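Local coordinates for protein PHB depolymerase (Penicillium funiculosum, PDB 2D81) that hydrolyses the ester bonds of polyhydroxybutyrate, breaking this biopolyester down into short hydroxybutyrate units, at residues 58-63 with 101-106; 45-50 with 106-111; 94-99 with 131-136. All blocks are in the same frame, centred on the assembly; numbering follows the deposited sequence.

Contact 1. Residues 58-63 with 101-106; sequences SCMYNG and DTTVGP. With RB3 ((1R)-3-{[(1R)-3-methoxy-1-methyl-3-oxopropyl]oxy}-1-methyl-3-oxopropyl (3R)-3-hydroxybutanoate), chain C.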
ATOM      1  N   SER A  58       6.754   7.457  17.878  1.00  7.75           N
ATOM      2  CA  SER A  58       7.215   8.767  17.428  1.00  8.76           C
ATOM      3  C   SER A  58       6.890   8.967  15.952  1.00  9.06           C
ATOM      4  O   SER A  58       6.957  10.085  15.444  1.00  9.86           O
ATOM      5  CB  SER A  58       8.725   8.911  17.643  1.00  9.76           C
ATOM      6  OG  SER A  58       9.047   8.972  19.022  1.00 13.31           O
ATOM      7  N   CYS A  59       6.550   7.872  15.275  1.00  7.97           N
ATOM      8  CA  CYS A  59       6.108   7.920  13.883  1.00  8.33           C
ATOM      9  C   CYS A  59       4.582   7.844  13.832  1.00  7.89           C
ATOM     10  O   CYS A  59       4.000   7.464  12.815  1.00  8.34           O
ATOM     11  CB  CYS A  59       6.728   6.756  13.088  1.00  7.80           C
ATOM     12  SG  CYS A  59       8.551   6.826  12.996  1.00 10.79           S
ATOM     13  N   MET A  60       3.941   8.220  14.937  1.00  7.34           N
ATOM     14  CA  MET A  60       2.487   8.188  15.041  1.00  7.85           C
ATOM     15  C   MET A  60       1.955   9.371  15.843  1.00  9.28           C
ATOM     16  O   MET A  60       2.713  10.235  16.274  1.00 10.07           O
ATOM     17  CB  MET A  60       2.032   6.885  15.705  1.00  8.75           C
ATOM     18  CG  MET A  60       2.335   5.630  14.907  1.00 11.20           C
ATOM     19  SD  MET A  60       1.835   4.131  15.794  1.00 11.76           S
ATOM     20  CE  MET A  60       0.063   4.295  15.735  1.00 11.80           C
ATOM     21  N   TYR A  61       0.638   9.399  16.027  1.00  9.58           N
ATOM     22  CA  TYR A  61      -0.007  10.348  16.927  1.00  9.74           C
ATOM     23  C   TYR A  61       0.324  11.795  16.573  1.00  9.89           C
ATOM     24  O   TYR A  61       0.415  12.667  17.441  1.00  9.66           O
ATOM     25  CB  TYR A  61       0.388  10.013  18.367  1.00 11.01           C
ATOM     26  CG  TYR A  61       0.098   8.565  18.699  1.00 11.12           C
ATOM     27  CD1 TYR A  61       1.104   7.715  19.160  1.00 13.64           C
ATOM     28  CD2 TYR A  61      -1.169   8.027  18.486  1.00 13.21           C
ATOM     29  CE1 TYR A  61       0.853   6.362  19.390  1.00 15.50           C
ATOM     30  CE2 TYR A  61      -1.430   6.679  18.714  1.00 15.03           C
ATOM     31  CZ  TYR A  61      -0.415   5.852  19.163  1.00 16.45           C
ATOM     32  OH  TYR A  61      -0.671   4.515  19.366  1.00 20.13           O
ATOM     33  N   ASN A  62       0.489  12.027  15.276  1.00 10.57           N
ATOM     34  CA  ASN A  62       0.681  13.355  14.705  1.00  9.64           C
ATOM     35  C   ASN A  62       1.888  14.074  15.281  1.00 10.04           C
ATOM     36  O   ASN A  62       1.892  15.295  15.417  1.00 10.32           O
ATOM     37  CB  ASN A  62      -0.578  14.205  14.891  1.00  9.57           C
ATOM     38  CG  ASN A  62      -0.667  15.331  13.877  1.00  9.43           C
ATOM     39  OD1 ASN A  62      -0.240  15.178  12.729  1.00  8.75           O
ATOM     40  ND2 ASN A  62      -1.240  16.459  14.286  1.00  8.83           N
ATOM     41  N   GLY A  63       2.917  13.301  15.609  1.00 10.10           N
ATOM     42  CA  GLY A  63       4.184  13.887  15.991  1.00  9.42           C
ATOM     43  C   GLY A  63       5.051  14.249  14.799  1.00 10.54           C
ATOM     44  O   GLY A  63       4.620  14.171  13.645  1.00  9.16           O
ATOM     45  N   ASP A 101      -6.682  13.504  11.474  1.00  8.69           N
ATOM     46  CA  ASP A 101      -6.058  12.233  11.827  1.00  8.68           C
ATOM     47  C   ASP A 101      -5.034  12.464  12.946  1.00  9.23           C
ATOM     48  O   ASP A 101      -4.053  13.190  12.766  1.00  9.65           O
ATOM     49  CB  ASP A 101      -5.394  11.646  10.573  1.00  8.31           C
ATOM     50  CG  ASP A 101      -4.769  10.282  10.803  1.00  8.12           C
ATOM     51  OD1 ASP A 101      -4.510   9.589   9.796  1.00  6.73           O
ATOM     52  OD2 ASP A 101      -4.521   9.902  11.967  1.00  8.91           O
ATOM     53  N   THR A 102      -5.280  11.864  14.106  1.00 10.79           N
ATOM     54  CA  THR A 102      -4.345  11.956  15.224  1.00 10.42           C
ATOM     55  C   THR A 102      -3.791  10.583  15.584  1.00 10.07           C
ATOM     56  O   THR A 102      -3.228  10.387  16.664  1.00 10.71           O
ATOM     57  CB  THR A 102      -5.015  12.575  16.474  1.00 10.34           C
ATOM     58  OG1 THR A 102      -6.190  11.828  16.816  1.00 11.01           O
ATOM     59  CG2 THR A 102      -5.392  14.025  16.208  1.00 12.11           C
ATOM     60  N   THR A 103      -3.950   9.637  14.665  1.00  9.55           N
ATOM     61  CA  THR A 103      -3.410   8.296  14.835  1.00  7.78           C
ATOM     62  C   THR A 103      -2.058   8.191  14.133  1.00  8.03           C
ATOM     63  O   THR A 103      -1.088   7.698  14.709  1.00  8.40           O
ATOM     64  CB  THR A 103      -4.361   7.244  14.250  1.00  9.51           C
ATOM     65  OG1 THR A 103      -5.617   7.305  14.939  1.00  9.36           O
ATOM     66  CG2 THR A 103      -3.767   5.853  14.390  1.00 10.24           C
ATOM     67  N   VAL A 104      -2.002   8.646  12.884  1.00  7.02           N
ATOM     68  CA  VAL A 104      -0.726   8.882  12.217  1.00  7.58           C
ATOM     69  C   VAL A 104      -0.547  10.389  12.046  1.00  7.94           C
ATOM     70  O   VAL A 104       0.148  11.017  12.836  1.00  9.76           O
ATOM     71  CB  VAL A 104      -0.664   8.168  10.846  1.00  8.01           C
ATOM     72  CG1 VAL A 104       0.675   8.443  10.169  1.00  7.90           C
ATOM     73  CG2 VAL A 104      -0.838   6.668  11.043  1.00  7.66           C
ATOM     74  N   GLY A 105      -1.190  10.976  11.038  1.00  8.22           N
ATOM     75  CA  GLY A 105      -1.413  12.412  11.070  1.00  8.06           C
ATOM     76  C   GLY A 105      -0.658  13.258  10.062  1.00  7.73           C
ATOM     77  O   GLY A 105       0.352  12.819   9.508  1.00  7.76           O
ATOM     78  N   PRO A 106      -1.127  14.495   9.815  1.00  7.96           N
ATOM     79  CA  PRO A 106      -0.510  15.429   8.868  1.00  7.79           C
ATOM     80  C   PRO A 106       0.980  15.633   9.122  1.00  8.03           C
ATOM     81  O   PRO A 106       1.765  15.720   8.183  1.00  7.48           O
ATOM     82  CB  PRO A 106      -1.310  16.717   9.078  1.00 10.04           C
ATOM     83  CG  PRO A 106      -2.651  16.218   9.483  1.00 11.30           C
ATOM     84  CD  PRO A 106      -2.317  15.100  10.439  1.00  9.02           C
TER
HETATM   85  O1M RB3 C 451      -3.342   2.764  14.444  1.00 30.39           O
HETATM   86  C1A RB3 C 451      -2.944   2.129  13.443  1.00 27.41           C
HETATM   87  O1A RB3 C 451      -3.273   0.962  13.137  1.00 30.84           O
HETATM   88  C2A RB3 C 451      -1.967   2.848  12.510  1.00 24.10           C
HETATM   89  C3A RB3 C 451      -0.668   2.056  12.346  1.00 19.82           C
HETATM   90  C4A RB3 C 451       0.268   2.840  11.423  1.00 18.87           C
HETATM   91  O3A RB3 C 451      -0.048   1.894  13.632  1.00 18.25           O
HETATM   92  C1B RB3 C 451       0.541   0.675  13.777  1.00 16.84           C
HETATM   93  O1B RB3 C 451       0.893   0.025  12.793  1.00 11.77           O
HETATM   94  C2B RB3 C 451       0.751   0.135  15.193  1.00 17.31           C
HETATM   95  C3B RB3 C 451       1.742  -1.032  15.258  1.00 17.59           C
HETATM   96  C4B RB3 C 451       3.144  -0.599  14.826  1.00 17.31           C
HETATM   97  O3B RB3 C 451       1.812  -1.508  16.611  1.00 22.14           O
HETATM   98  C1C RB3 C 451       0.837  -2.414  16.895  1.00 23.34           C
HETATM   99  O1C RB3 C 451      -0.278  -2.307  16.387  1.00 24.73           O
HETATM  100  C2C RB3 C 451       1.144  -3.557  17.866  1.00 24.97           C
HETATM  101  C3C RB3 C 451       0.219  -3.508  19.083  1.00 26.39           C
HETATM  102  C4C RB3 C 451       0.555  -4.636  20.059  1.00 26.08           C
HETATM  103  O3C RB3 C 451       0.343  -2.238  19.728  1.00 29.55           O

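Contact 2. Residues 45-50 with 106-111; sequences GGPYDC and PNVMNQ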
ATOM      1  N   GLY A  45       0.209   7.185   5.985  1.00  7.35           N
ATOM      2  CA  GLY A  45       1.367   6.429   6.429  1.00  6.18           C
ATOM      3  C   GLY A  45       2.475   7.378   6.855  1.00  5.84           C
ATOM      4  O   GLY A  45       2.199   8.461   7.363  1.00  7.09           O
ATOM      5  N   GLY A  46       3.729   6.985   6.644  1.00  6.20           N
ATOM      6  CA  GLY A  46       4.833   7.815   7.090  1.00  5.64           C
ATOM      7  C   GLY A  46       6.153   7.524   6.401  1.00  5.86           C
ATOM      8  O   GLY A  46       6.220   6.686   5.498  1.00  5.37           O
ATOM      9  N   PRO A  47       7.236   8.194   6.830  1.00  5.17           N
ATOM     10  CA  PRO A  47       8.583   8.044   6.274  1.00  6.21           C
ATOM     11  C   PRO A  47       9.082   6.611   6.089  1.00  6.52           C
ATOM     12  O   PRO A  47       8.898   5.748   6.950  1.00  6.66           O
ATOM     13  CB  PRO A  47       9.448   8.830   7.256  1.00  6.90           C
ATOM     14  CG  PRO A  47       8.524   9.919   7.702  1.00  6.34           C
ATOM     15  CD  PRO A  47       7.245   9.152   7.951  1.00  5.82           C
ATOM     16  N   TYR A  48       9.723   6.375   4.951  1.00  6.35           N
ATOM     17  CA  TYR A  48      10.498   5.164   4.741  1.00  5.47           C
ATOM     18  C   TYR A  48      11.550   5.013   5.846  1.00  6.76           C
ATOM     19  O   TYR A  48      12.350   5.919   6.069  1.00  6.08           O
ATOM     20  CB  TYR A  48      11.193   5.226   3.382  1.00  6.47           C
ATOM     21  CG  TYR A  48      12.138   4.076   3.154  1.00  6.65           C
ATOM     22  CD1 TYR A  48      11.663   2.822   2.761  1.00  8.31           C
ATOM     23  CD2 TYR A  48      13.502   4.222   3.393  1.00  6.13           C
ATOM     24  CE1 TYR A  48      12.526   1.742   2.614  1.00  6.07           C
ATOM     25  CE2 TYR A  48      14.375   3.149   3.252  1.00  8.17           C
ATOM     26  CZ  TYR A  48      13.881   1.915   2.867  1.00  8.31           C
ATOM     27  OH  TYR A  48      14.738   0.850   2.764  1.00  6.36           O
ATOM     28  N   ASP A  49      11.536   3.866   6.524  1.00  5.31           N
ATOM     29  CA  ASP A  49      12.516   3.531   7.565  1.00  6.27           C
ATOM     30  C   ASP A  49      12.280   4.354   8.831  1.00  6.74           C
ATOM     31  O   ASP A  49      13.171   4.482   9.669  1.00  6.58           O
ATOM     32  CB  ASP A  49      13.951   3.763   7.055  1.00  6.05           C
ATOM     33  CG  ASP A  49      14.989   2.897   7.774  1.00  8.14           C
ATOM     34  OD1 ASP A  49      16.004   3.444   8.257  1.00  8.55           O
ATOM     35  OD2 ASP A  49      14.799   1.666   7.841  1.00  5.86           O
ATOM     36  N   CYS A  50      11.072   4.892   8.975  1.00  7.15           N
ATOM     37  CA  CYS A  50      10.767   5.790  10.091  1.00  7.48           C
ATOM     38  C   CYS A  50      11.122   5.172  11.443  1.00  8.08           C
ATOM     39  O   CYS A  50      11.705   5.831  12.303  1.00  5.89           O
ATOM     40  CB  CYS A  50       9.280   6.174  10.088  1.00  5.78           C
ATOM     41  SG  CYS A  50       8.930   7.618  11.152  1.00  9.66           S
ATOM     42  N   PRO A 106      -1.127  14.495   9.815  1.00  7.96           N
ATOM     43  CA  PRO A 106      -0.510  15.429   8.868  1.00  7.79           C
ATOM     44  C   PRO A 106       0.980  15.633   9.122  1.00  8.03           C
ATOM     45  O   PRO A 106       1.765  15.720   8.183  1.00  7.48           O
ATOM     46  CB  PRO A 106      -1.310  16.717   9.078  1.00 10.04           C
ATOM     47  CG  PRO A 106      -2.651  16.218   9.483  1.00 11.30           C
ATOM     48  CD  PRO A 106      -2.317  15.100  10.439  1.00  9.02           C
ATOM     49  N   ASN A 107       1.371  15.709  10.390  1.00  7.04           N
ATOM     50  CA  ASN A 107       2.764  15.990  10.722  1.00  8.00           C
ATOM     51  C   ASN A 107       3.671  14.820  10.338  1.00  7.88           C
ATOM     52  O   ASN A 107       4.825  15.015   9.962  1.00  8.35           O
ATOM     53  CB  ASN A 107       2.897  16.301  12.218  1.00  9.22           C
ATOM     54  CG  ASN A 107       2.227  17.612  12.609  1.00  8.96           C
ATOM     55  OD1 ASN A 107       1.803  17.789  13.752  1.00 11.78           O
ATOM     56  ND2 ASN A 107       2.142  18.542  11.665  1.00  7.61           N
ATOM     57  N   VAL A 108       3.144  13.602  10.426  1.00  5.83           N
ATOM     58  CA  VAL A 108       3.902  12.420  10.036  1.00  5.43           C
ATOM     59  C   VAL A 108       3.932  12.282   8.520  1.00  5.97           C
ATOM     60  O   VAL A 108       4.991  12.068   7.930  1.00  5.57           O
ATOM     61  CB  VAL A 108       3.295  11.140  10.652  1.00  6.14           C
ATOM     62  CG1 VAL A 108       4.065   9.910  10.181  1.00  6.08           C
ATOM     63  CG2 VAL A 108       3.334  11.237  12.176  1.00  6.10           C
ATOM     64  N   MET A 109       2.776  12.412   7.882  1.00  5.25           N
ATOM     65  CA  MET A 109       2.738  12.343   6.426  1.00  5.29           C
ATOM     66  C   MET A 109       3.572  13.439   5.771  1.00  6.03           C
ATOM     67  O   MET A 109       4.175  13.218   4.721  1.00  7.17           O
ATOM     68  CB  MET A 109       1.293  12.402   5.922  1.00  6.03           C
ATOM     69  CG  MET A 109       0.617  11.040   5.845  1.00  6.55           C
ATOM     70  SD  MET A 109       1.454   9.914   4.681  1.00  8.68           S
ATOM     71  CE  MET A 109       1.000  10.675   3.113  1.00  6.26           C
ATOM     72  N   ASN A 110       3.629  14.614   6.390  1.00  7.00           N
ATOM     73  CA  ASN A 110       4.427  15.701   5.835  1.00  7.70           C
ATOM     74  C   ASN A 110       5.914  15.358   5.827  1.00  7.60           C
ATOM     75  O   ASN A 110       6.643  15.783   4.932  1.00  6.53           O
ATOM     76  CB  ASN A 110       4.215  16.993   6.624  1.00  6.92           C
ATOM     77  CG  ASN A 110       4.980  18.165   6.032  1.00  9.94           C
ATOM     78  OD1 ASN A 110       4.657  18.650   4.941  1.00 10.67           O
ATOM     79  ND2 ASN A 110       6.007  18.619   6.740  1.00 11.02           N
ATOM     80  N   GLN A 111       6.365  14.600   6.824  1.00  7.42           N
ATOM     81  CA  GLN A 111       7.765  14.183   6.872  1.00  7.47           C
ATOM     82  C   GLN A 111       8.088  13.186   5.761  1.00  6.38           C
ATOM     83  O   GLN A 111       9.197  13.183   5.227  1.00  6.50           O
ATOM     84  CB  GLN A 111       8.106  13.557   8.230  1.00  8.17           C
ATOM     85  CG  GLN A 111       8.164  14.537   9.398  1.00 11.73           C
ATOM     86  CD  GLN A 111       9.232  15.600   9.227  1.00 16.46           C
ATOM     87  OE1 GLN A 111       9.043  16.576   8.502  1.00 20.26           O
ATOM     88  NE2 GLN A 111      10.371  15.409   9.891  1.00 17.54           N
TER

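Contact 3. Residues 94-99 with 131-136; sequences YMWTGS and TGAVHT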
ATOM      1  N   TYR A  94       1.677   9.647  -4.998  1.00  5.12           N
ATOM      2  CA  TYR A  94       0.456  10.214  -4.444  1.00  5.44           C
ATOM      3  C   TYR A  94       0.474  10.061  -2.927  1.00  4.83           C
ATOM      4  O   TYR A  94       0.797   8.995  -2.412  1.00  6.37           O
ATOM      5  CB  TYR A  94      -0.766   9.489  -5.016  1.00  5.40           C
ATOM      6  CG  TYR A  94      -2.069   9.875  -4.349  1.00  5.62           C
ATOM      7  CD1 TYR A  94      -2.787  10.993  -4.768  1.00  6.54           C
ATOM      8  CD2 TYR A  94      -2.565   9.137  -3.274  1.00  6.79           C
ATOM      9  CE1 TYR A  94      -3.968  11.366  -4.134  1.00  7.46           C
ATOM     10  CE2 TYR A  94      -3.742   9.503  -2.631  1.00  8.32           C
ATOM     11  CZ  TYR A  94      -4.438  10.617  -3.066  1.00  6.41           C
ATOM     12  OH  TYR A  94      -5.596  10.985  -2.428  1.00  7.02           O
ATOM     13  N   MET A  95       0.130  11.131  -2.220  1.00  4.40           N
ATOM     14  CA  MET A  95       0.088  11.110  -0.760  1.00  5.43           C
ATOM     15  C   MET A  95      -1.181  11.777  -0.246  1.00  5.68           C
ATOM     16  O   MET A  95      -1.612  12.798  -0.781  1.00  7.35           O
ATOM     17  CB  MET A  95       1.319  11.816  -0.186  1.00  5.60           C
ATOM     18  CG  MET A  95       2.607  11.037  -0.383  1.00  5.36           C
ATOM     19  SD  MET A  95       4.061  11.958   0.133  1.00  7.27           S
ATOM     20  CE  MET A  95       4.363  12.912  -1.353  1.00  4.84           C
ATOM     21  N   TRP A  96      -1.781  11.190   0.787  1.00  5.61           N
ATOM     22  CA  TRP A  96      -3.033  11.698   1.345  1.00  5.36           C
ATOM     23  C   TRP A  96      -3.025  11.632   2.861  1.00  4.83           C
ATOM     24  O   TRP A  96      -2.521  10.679   3.451  1.00  5.06           O
ATOM     25  CB  TRP A  96      -4.226  10.884   0.830  1.00  5.56           C
ATOM     26  CG  TRP A  96      -5.545  11.315   1.423  1.00  5.84           C
ATOM     27  CD1 TRP A  96      -6.357  12.320   0.976  1.00  5.45           C
ATOM     28  CD2 TRP A  96      -6.182  10.778   2.592  1.00  5.26           C
ATOM     29  NE1 TRP A  96      -7.455  12.444   1.793  1.00  6.58           N
ATOM     30  CE2 TRP A  96      -7.375  11.510   2.793  1.00  6.41           C
ATOM     31  CE3 TRP A  96      -5.860   9.749   3.493  1.00  5.53           C
ATOM     32  CZ2 TRP A  96      -8.251  11.245   3.854  1.00  6.67           C
ATOM     33  CZ3 TRP A  96      -6.733   9.488   4.551  1.00  7.19           C
ATOM     34  CH2 TRP A  96      -7.914  10.234   4.720  1.00  5.93           C
ATOM     35  N   THR A  97      -3.597  12.651   3.488  1.00  4.99           N
ATOM     36  CA  THR A  97      -3.872  12.596   4.911  1.00  6.44           C
ATOM     37  C   THR A  97      -5.196  13.286   5.208  1.00  5.93           C
ATOM     38  O   THR A  97      -5.598  14.215   4.503  1.00  6.10           O
ATOM     39  CB  THR A  97      -2.753  13.278   5.721  1.00  8.02           C
ATOM     40  OG1 THR A  97      -3.042  13.165   7.121  1.00  8.69           O
ATOM     41  CG2 THR A  97      -2.642  14.748   5.344  1.00  7.80           C
ATOM     42  N   GLY A  98      -5.881  12.814   6.243  1.00  6.75           N
ATOM     43  CA  GLY A  98      -6.994  13.571   6.788  1.00  7.24           C
ATOM     44  C   GLY A  98      -6.429  14.609   7.741  1.00  7.58           C
ATOM     45  O   GLY A  98      -5.447  14.343   8.431  1.00  6.93           O
ATOM     46  N   SER A  99      -7.031  15.790   7.785  1.00  7.62           N
ATOM     47  CA  SER A  99      -6.496  16.859   8.621  1.00  7.51           C
ATOM     48  C   SER A  99      -6.744  16.573  10.101  1.00  8.94           C
ATOM     49  O   SER A  99      -6.061  17.121  10.965  1.00  9.30           O
ATOM     50  CB  SER A  99      -7.115  18.211   8.238  1.00  7.74           C
ATOM     51  OG  SER A  99      -8.473  18.291   8.629  1.00  8.21           O
ATOM     52  N   THR A 131      -9.979  17.917   4.585  1.00  8.88           N
ATOM     53  CA  THR A 131     -10.318  18.627   5.810  1.00  9.13           C
ATOM     54  C   THR A 131     -11.356  17.853   6.615  1.00  9.18           C
ATOM     55  O   THR A 131     -12.421  17.516   6.100  1.00  9.67           O
ATOM     56  CB  THR A 131     -10.877  20.029   5.491  1.00  9.66           C
ATOM     57  OG1 THR A 131      -9.893  20.782   4.769  1.00 11.93           O
ATOM     58  CG2 THR A 131     -11.232  20.763   6.776  1.00 11.00           C
ATOM     59  N   GLY A 132     -11.038  17.572   7.875  1.00  9.82           N
ATOM     60  CA  GLY A 132     -12.005  16.945   8.757  1.00 10.94           C
ATOM     61  C   GLY A 132     -11.945  15.428   8.816  1.00 10.64           C
ATOM     62  O   GLY A 132     -12.556  14.815   9.693  1.00 11.00           O
ATOM     63  N   ALA A 133     -11.212  14.816   7.891  1.00 10.04           N
ATOM     64  CA  ALA A 133     -11.112  13.360   7.853  1.00  9.10           C
ATOM     65  C   ALA A 133     -10.168  12.853   8.939  1.00  8.64           C
ATOM     66  O   ALA A 133      -9.115  13.446   9.187  1.00  8.27           O
ATOM     67  CB  ALA A 133     -10.624  12.905   6.479  1.00 11.00           C
ATOM     68  N   VAL A 134     -10.547  11.758   9.588  1.00  8.43           N
ATOM     69  CA  VAL A 134      -9.688  11.143  10.593  1.00  9.17           C
ATOM     70  C   VAL A 134      -8.896   9.994   9.978  1.00  7.81           C
ATOM     71  O   VAL A 134      -8.793   9.882   8.753  1.00  8.42           O
ATOM     72  CB  VAL A 134     -10.512  10.609  11.787  1.00  9.15           C
ATOM     73  CG1 VAL A 134     -11.288  11.752  12.431  1.00 11.25           C
ATOM     74  CG2 VAL A 134     -11.461   9.512  11.325  1.00 11.94           C
ATOM     75  N   HIS A 135      -8.338   9.138  10.829  1.00  8.14           N
ATOM     76  CA  HIS A 135      -7.626   7.963  10.356  1.00  8.37           C
ATOM     77  C   HIS A 135      -8.601   6.911   9.827  1.00  7.44           C
ATOM     78  O   HIS A 135      -9.182   6.141  10.591  1.00  8.07           O
ATOM     79  CB  HIS A 135      -6.794   7.364  11.485  1.00 11.30           C
ATOM     80  CG  HIS A 135      -5.743   6.416  11.007  1.00 12.11           C
ATOM     81  ND1 HIS A 135      -4.625   6.834  10.315  1.00 14.34           N
ATOM     82  CD2 HIS A 135      -5.656   5.068  11.083  1.00 12.55           C
ATOM     83  CE1 HIS A 135      -3.896   5.783   9.987  1.00 13.79           C
ATOM     84  NE2 HIS A 135      -4.500   4.699  10.441  1.00 13.34           N
ATOM     85  N   THR A 136      -8.772   6.887   8.510  1.00  6.99           N
ATOM     86  CA  THR A 136      -9.717   5.989   7.864  1.00  7.56           C
ATOM     87  C   THR A 136      -9.429   6.051   6.367  1.00  7.37           C
ATOM     88  O   THR A 136      -8.810   7.010   5.898  1.00  7.51           O
ATOM     89  CB  THR A 136     -11.170   6.448   8.137  1.00  6.74           C
ATOM     90  OG1 THR A 136     -12.085   5.418   7.740  1.00  8.36           O
ATOM     91  CG2 THR A 136     -11.483   7.722   7.361  1.00  7.91           C
TER
HETATM   92  O   HOH W   1      -6.089  10.298   7.682  1.00  9.41           O

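Contact 1. Residues 58-63 with 101-106
Two consecutive backbone N-H groups, those of Tyr-61 and Asn-62, reach across to the consecutive carbonyls of Thr-103 and Val-104, and no regular strand is involved on either side. The first bond, Tyr-61 N to Thr-103 O at 2.8 Å, is almost straight (174° at the hydrogen), although its donor stands well above the carbonyl plane. The second, Asn-62 N to Val-104 O at 2.7 Å, is short but bent to 135°. Between these two donors, the CA-H of Tyr-61 is directed at Thr-102 O, with CA 3.2 Å away, and that same oxygen sits at the edge of the tyrosine ring.

The amide of Asn-62 meets Pro-106 crosswise, OD1 coming 3.1 Å from Pro-106 CD. This oxygen finds its donor in Asn-107 N, in the first turn of helix 106-116. Gly-105 is required twice over: a CB would meet OD1, and at its backbone angles would press on the carbonyl of Val-104.

Met-60 packs its CB on Thr-103 O, and the bend at chi3 (69°) turns CE toward the bound trimer, 3.2 Å from O3A of RB3. Thr-103 contributes its methyl, CG2 lying 3.1 Å from RB3 O1M. Within 101-106, Asp-101 OD2 accepts from Thr-103 N, an Asx turn, and also from Val-104 N, completing an Asx motif, while OD1 takes His-135 ND1. Chemically, then, the backbone bonds set the loops side by side, bringing mostly apolar groups to the ester chain, while the Asx bonds hold the carboxylate for its histidine, consistent with the acid-histidine pair of an alpha/beta hydrolase.

Contact 2. Residues 45-50 with 106-111
Met-109 folds back on itself, with chi2 at -62° and chi3 at -71°, and the double bend lays its thioether against the peptide of Gly-45. Next to it on the helix, Val-108 has CG1 anti to the backbone N (chi1 177°), which directs that methyl at the Gly-45 to Pro-47 chain. Both side chains pack against one carbonyl: Gly-45 O lies 3.1 Å from Met-109 SD and 3.7 Å from Val-108 CG1. The oxygen is buried and has no hydrogen-bond partner in the model, so its surroundings here are sulfur, methylene and methyl groups, an apolar setting for a polar atom.

Gly-46 passes close to the valine, its CA 3.8 Å from Val-108 CG1. A side chain at this glycine would collide both with that methyl and with Pro-47 CD, so the chain can come this near only without one. The ring of Pro-47 sets CD and CG against the helix, crossing Val-108 at about a right angle. Its CD sits 3.7 Å from Val-108 O and 4.0 Å from Val-108 CG1, and its CG touches Gln-111 CB at 3.7 Å. Gln-111 gives only the root of its side chain to the proline, because it bends at chi2 and hands NE2 to Pro-65 O.

From Pro-47 the chain enters a type II turn, closed by Cys-50 N to Pro-47 O at 3.1 Å, and Cys-50 goes on to its disulfide with Cys-59. On the sheet side Met-109 rests on Met-95 and Thr-97 of strand 92-98. Helix 106-116 links that strand to the neighbouring parallel strand 125-130, a beta-alpha-beta crossover, and the packing of the loop after strand 39-43 against this helix belongs to the three-layered alpha/beta hydrolase fold.

Contact 3. Residues 94-99 with 131-136
Ser-99 OG receives the backbone N-H of Gly-132 at 2.8 Å, in a nearly straight bond (173°). Its chi1 of 71° swings the hydroxyl between the backbone N and the carbonyl carbon, where it also comes 3.4 Å from Thr-131 CA. One residue back, Gly-98 CA lies 3.2 Å from Ala-133 O; a CB there would strike that oxygen. A water bridges the segments, accepting from Gly-98 N and donating to Val-134 O, both at 2.9 Å. The benzene end of Trp-96 packs on the same loop: CZ2 meets Ala-133 CB at 3.9 Å, and CZ3 comes 3.5 Å from Thr-136 O.

Further out, the indole is steadied by NE1 bonding Thr-130 OG1 and by the ring of Tyr-162, nearly parallel to it. Replacing Ser-99 with an alanine would probably leave Gly-132 N without this acceptor and let the exposed backbone at Thr-131 and Gly-132 shift. His-135, on the same loop, touches the engineered variant's Ala-19, which probably replaces the nucleophilic serine. One direct bond, one water bridge and the tryptophan's apolar packing together tie the histidine-bearing loop to the end of strand 92-98.

In the fold
Contact 2 is the buried one, glycine and proline backbone pressed by apolar groups and sulfur, whereas contacts 1 and 3 are partly exposed and rely on backbone or hydroxyl hydrogen bonds, contact 3 with a water as well. Contacts 1 and 2 share Pro-106 and are stitched together by the Cys-50 to Cys-59 disulfide; both join the long loop after strand 39-43 to the region where helix 106-116 begins. Contact 3 uses strand 92-98, which precedes that helix, and the ring of Pro-106 reaches Gly-98 O at the strand's end. The bond from Asp-101 to His-135 connects contacts 1 and 3. Contact 1 alone touches the trimer through both its segments.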